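Local structure of type I modular polyketide synthase (Streptomyces albus subsp. albus, 6IYR) at residues 56-59 and 60-64; 406-409 and 410-413. The protein probably selects an acyl extender unit from its coenzyme A thioester and passes it to an acyl carrier protein, as the acyltransferase of module 8 in salinomycin assembly. One frame throughout, in Å; residues are numbered along the deposited sequence.

Interaction 1: residues 56-59 and 60-64; sequences QAAR and LAEFT
Ala-61 rests its methyl on the preceding turn of its own helix, with CB 3.4 Å from Ala-57 O, the same carbonyl that accepts the Ala-61 N-H. Beside it Leu-60 brings CB to 3.5 Å from Gln-56 O while its N donates to that oxygen at 3.0 Å. The small side chains of Ala-57 and Ala-61 keep this side compact, lying against helix 97-108 through Leu-107, Ala-108 and Asp-105; Leu-60 meets Trp-43 of strand 41-47. Helix 50-65 is thus joined to a neighbouring helix and strand, consistent with the small alpha/beta linker that accompanies the acyltransferase in modular polyketide synthases. On the solvent side, three residues apart, the exposed pair Arg-59 and Glu-62 is held more loosely. Arg-59 keeps CG beside the backbone N (chi1 -48°) and bends at its next two torsions, bringing the guanidinium round toward the acid. Glu-62 OE2 stands over one face of that group, 3.1 Å from Arg-59 NH2. With the two planes 79° apart and the oxygen well off that of the guanidinium, this salt bridge rests on opposite charges without a directed hydrogen bond. Glu-62 CG touches Ala-58 O at 3.3 Å.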
loop_
_atom_site.group_PDB
_atom_site.type_symbol
_atom_site.label_atom_id
_atom_site.label_comp_id
_atom_site.label_asym_id
_atom_site.label_seq_id
_atom_site.Cartn_x
_atom_site.Cartn_y
_atom_site.Cartn_z
ATOM N N GLN A 56 14.986 -20.058 -21.396
ATOM C CA GLN A 56 14.655 -20.867 -20.225
ATOM C C GLN A 56 13.169 -21.210 -20.165
ATOM O O GLN A 56 12.783 -22.312 -19.781
ATOM C CB GLN A 56 15.048 -20.111 -18.980
ATOM C CG GLN A 56 16.539 -19.971 -18.828
ATOM C CD GLN A 56 17.078 -21.107 -18.016
ATOM O OE1 GLN A 56 17.258 -20.973 -16.808
ATOM N NE2 GLN A 56 17.119 -22.282 -18.621
ATOM N N ALA A 57 12.328 -20.238 -20.491
ATOM C CA ALA A 57 10.898 -20.484 -20.563
ATOM C C ALA A 57 10.558 -21.598 -21.584
ATOM O O ALA A 57 9.759 -22.477 -21.297
ATOM C CB ALA A 57 10.150 -19.200 -20.882
ATOM N N ALA A 58 11.225 -21.588 -22.728
ATOM C CA ALA A 58 10.979 -22.572 -23.777
ATOM C C ALA A 58 11.469 -23.940 -23.371
ATOM O O ALA A 58 10.745 -24.900 -23.527
ATOM C CB ALA A 58 11.630 -22.144 -25.082
ATOM N N ARG A 59 12.639 -24.015 -22.740
ATOM C CA ARG A 59 13.128 -25.281 -22.210
ATOM C C ARG A 59 12.161 -25.864 -21.198
ATOM O O ARG A 59 11.925 -27.066 -21.177
ATOM C CB ARG A 59 14.522 -25.160 -21.570
ATOM C CG ARG A 59 15.578 -24.420 -22.383
ATOM C CD ARG A 59 15.666 -24.915 -23.819
ATOM N NE ARG A 59 16.358 -26.200 -23.906
ATOM C CZ ARG A 59 16.484 -26.921 -25.019
ATOM N NH1 ARG A 59 17.148 -28.073 -24.988
ATOM N NH2 ARG A 59 15.951 -26.501 -26.163
ATOM N N LEU A 60 11.661 -25.016 -20.312
ATOM C CA LEU A 60 10.725 -25.462 -19.309
ATOM C C LEU A 60 9.463 -25.940 -19.971
ATOM O O LEU A 60 8.927 -26.941 -19.599
ATOM C CB LEU A 60 10.409 -24.361 -18.312
ATOM C CG LEU A 60 10.922 -24.566 -16.899
ATOM C CD1 LEU A 60 10.382 -23.459 -16.015
ATOM C CD2 LEU A 60 10.472 -25.912 -16.371
ATOM N N ALA A 61 9.022 -25.220 -20.987
ATOM C CA ALA A 61 7.832 -25.573 -21.723
ATOM C C ALA A 61 8.016 -26.919 -22.410
ATOM O O ALA A 61 7.126 -27.730 -22.415
ATOM C CB ALA A 61 7.495 -24.499 -22.726
ATOM N N GLU A 62 9.197 -27.165 -22.960
ATOM C CA GLU A 62 9.474 -28.427 -23.615
ATOM C C GLU A 62 9.371 -29.564 -22.608
ATOM O O GLU A 62 8.787 -30.591 -22.882
ATOM C CB GLU A 62 10.847 -28.395 -24.282
ATOM C CG GLU A 62 10.886 -27.557 -25.542
ATOM C CD GLU A 62 12.286 -27.180 -25.971
ATOM O OE1 GLU A 62 12.422 -26.237 -26.763
ATOM O OE2 GLU A 62 13.247 -27.818 -25.519
ATOM N N PHE A 63 9.909 -29.350 -21.422
ATOM C CA PHE A 63 9.836 -30.348 -20.395
ATOM C C PHE A 63 8.407 -30.664 -19.964
ATOM O O PHE A 63 8.069 -31.821 -19.800
ATOM C CB PHE A 63 10.644 -29.890 -19.191
ATOM C CG PHE A 63 10.311 -30.622 -17.942
ATOM C CD1 PHE A 63 10.958 -31.791 -17.628
ATOM C CD2 PHE A 63 9.341 -30.149 -17.092
ATOM C CE1 PHE A 63 10.656 -32.477 -16.481
ATOM C CE2 PHE A 63 9.030 -30.827 -15.942
ATOM C CZ PHE A 63 9.688 -31.996 -15.637
ATOM N N THR A 64 7.572 -29.649 -19.772
ATOM C CA THR A 64 6.195 -29.904 -19.357
ATOM C C THR A 64 5.349 -30.541 -20.443
ATOM O O THR A 64 4.441 -31.281 -20.165
ATOM C CB THR A 64 5.465 -28.775 -18.572
ATOM O OG1 THR A 64 4.587 -28.050 -19.411
ATOM C CG2 THR A 64 6.390 -27.859 -17.886
#

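Interaction 2: residues 406-409 and 410-413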
loop_
_atom_site.group_PDB
_atom_site.type_symbol
_atom_site.label_atom_id
_atom_site.label_comp_id
_atom_site.label_asym_id
_atom_site.label_seq_id
_atom_site.Cartn_x
_atom_site.Cartn_y
_atom_site.Cartn_z
ATOM N N GLY A 406 1.465 8.287 -8.012
ATOM C CA GLY A 406 2.267 9.402 -7.521
ATOM C C GLY A 406 3.716 9.027 -7.257
ATOM O O GLY A 406 4.634 9.803 -7.526
ATOM N N VAL A 407 3.943 7.821 -6.756
ATOM C CA VAL A 407 5.347 7.359 -6.625
ATOM C C VAL A 407 5.990 7.277 -8.014
ATOM O O VAL A 407 7.097 7.779 -8.243
ATOM C CB VAL A 407 5.436 6.002 -5.905
ATOM C CG1 VAL A 407 6.896 5.497 -5.828
ATOM C CG2 VAL A 407 4.807 6.090 -4.521
ATOM N N GLN A 408 5.258 6.705 -8.969
ATOM C CA GLN A 408 5.792 6.529 -10.320
ATOM C C GLN A 408 6.102 7.861 -10.983
ATOM O O GLN A 408 7.151 8.022 -11.633
ATOM C CB GLN A 408 4.778 5.760 -11.183
ATOM C CG GLN A 408 5.325 5.382 -12.555
ATOM C CD GLN A 408 6.489 4.406 -12.466
ATOM O OE1 GLN A 408 7.648 4.763 -12.721
ATOM N NE2 GLN A 408 6.207 3.217 -11.988
ATOM N N GLU A 409 5.259 8.855 -10.719
ATOM C CA GLU A 409 5.484 10.197 -11.247
ATOM C C GLU A 409 6.756 10.814 -10.666
ATOM O O GLU A 409 7.500 11.520 -11.360
ATOM C CB GLU A 409 4.251 11.076 -10.935
ATOM C CG GLU A 409 4.311 12.506 -11.463
ATOM C CD GLU A 409 3.031 13.300 -11.174
ATOM O OE1 GLU A 409 2.911 13.949 -10.108
ATOM O OE2 GLU A 409 2.163 13.325 -12.054
ATOM N N THR A 410 7.033 10.588 -9.381
ATOM C CA THR A 410 8.264 11.154 -8.848
ATOM C C THR A 410 9.521 10.378 -9.256
ATOM O O THR A 410 10.540 10.991 -9.576
ATOM C CB THR A 410 8.246 11.483 -7.348
ATOM O OG1 THR A 410 9.254 10.751 -6.655
ATOM C CG2 THR A 410 6.922 11.320 -6.759
ATOM N N ILE A 411 9.419 9.055 -9.303
ATOM C CA ILE A 411 10.477 8.206 -9.885
ATOM C C ILE A 411 10.812 8.707 -11.273
ATOM O O ILE A 411 11.979 8.871 -11.612
ATOM C CB ILE A 411 10.025 6.728 -10.009
ATOM C CG1 ILE A 411 9.865 6.126 -8.631
ATOM C CG2 ILE A 411 11.008 5.903 -10.857
ATOM C CD1 ILE A 411 9.371 4.705 -8.609
ATOM N N ASP A 412 9.797 8.921 -12.097
ATOM C CA ASP A 412 10.043 9.340 -13.474
ATOM C C ASP A 412 10.718 10.692 -13.531
ATOM O O ASP A 412 11.521 10.941 -14.415
ATOM C CB ASP A 412 8.747 9.390 -14.308
ATOM C CG ASP A 412 8.179 8.000 -14.606
ATOM O OD1 ASP A 412 8.858 7.014 -14.302
ATOM O OD2 ASP A 412 6.991 7.886 -15.005
ATOM N N ALA A 413 10.324 11.619 -12.680
ATOM C CA ALA A 413 10.868 12.955 -12.807
ATOM C C ALA A 413 12.292 12.963 -12.271
ATOM O O ALA A 413 13.108 13.758 -12.674
ATOM C CB ALA A 413 10.013 13.952 -12.052
#
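Val-407 and Ile-411, one turn apart, meet through methyl groups, with Val-407 CG1 3.8 Å from Ile-411 CD1. Two torsion choices produce the meeting. Val-407 holds CG1 anti to its backbone N, while Ile-411 sets CG1 beside its own N (chi1 -68°) and runs straight on to CD1. On its way the Ile-411 chain passes close over the peptide of the earlier turn, CG1 lying 3.2 Å from Val-407 O. That oxygen also receives the Ile-411 N-H at 2.9 Å in an almost perfectly straight bond of 179°, so one carbonyl is gripped by the main chain and brushed by the side chain. Helix 404-414 is the connection of a beta-alpha-beta unit, leading from strand 393-396 to strand 419-421 of the parallel sheet. The apolar pair lies between the helix and strand 419-421, both side chains touching Thr-420, and Val-407 also reaches Phe-379 of helix 379-388.

Asp-412 lies on the exposed side, and its neighbour Gln-408, partly exposed, also touches Thr-420. Gln-408 bends at its second torsion, which returns its amide end to the neighbourhood of the Asp-412 carboxylate, the two planes 35° apart. Asp-412 CG comes within 3.1 Å of Gln-408 O, the acceptor of the Asp-412 N-H at 2.8 Å. Glu-409 behaves differently: its side chain touches Pro-287, and its OE1 accepts a hydrogen bond from Gln-288 N.

The chemistry therefore differs round the helix, Val-407 and Ile-411 meeting strand 419-421 while the Asp-412 carboxylate is exposed and that of Glu-409 is bound to Gln-288 N. Close to a carbonyl oxygen in the last turn, the Asp-412 carboxylate sits at the negative end of the helix dipole, which probably disfavours its charge slightly and may raise its proton affinity.

How the interactions relate
Interactions 1 and 2 apply the same principle, contacts between successive turns of one helix, at distant places in the fold. Their centres are 37 Å apart and their nearest atoms about 24 Å, and they share no helix or strand. Interaction 1 stands at the periphery, its centre about 35 Å from the centre of the chain, whereas the centre of interaction 2 is about 16 Å from it, beside the parallel sheet. Each is only partly buried, but the inner one has more buried residues. The difference in setting is matched in the side chains: the outer helix pairs opposite charges across its exposed side, while the inner one joins branched aliphatic groups and sends a carboxylate to a neighbouring loop.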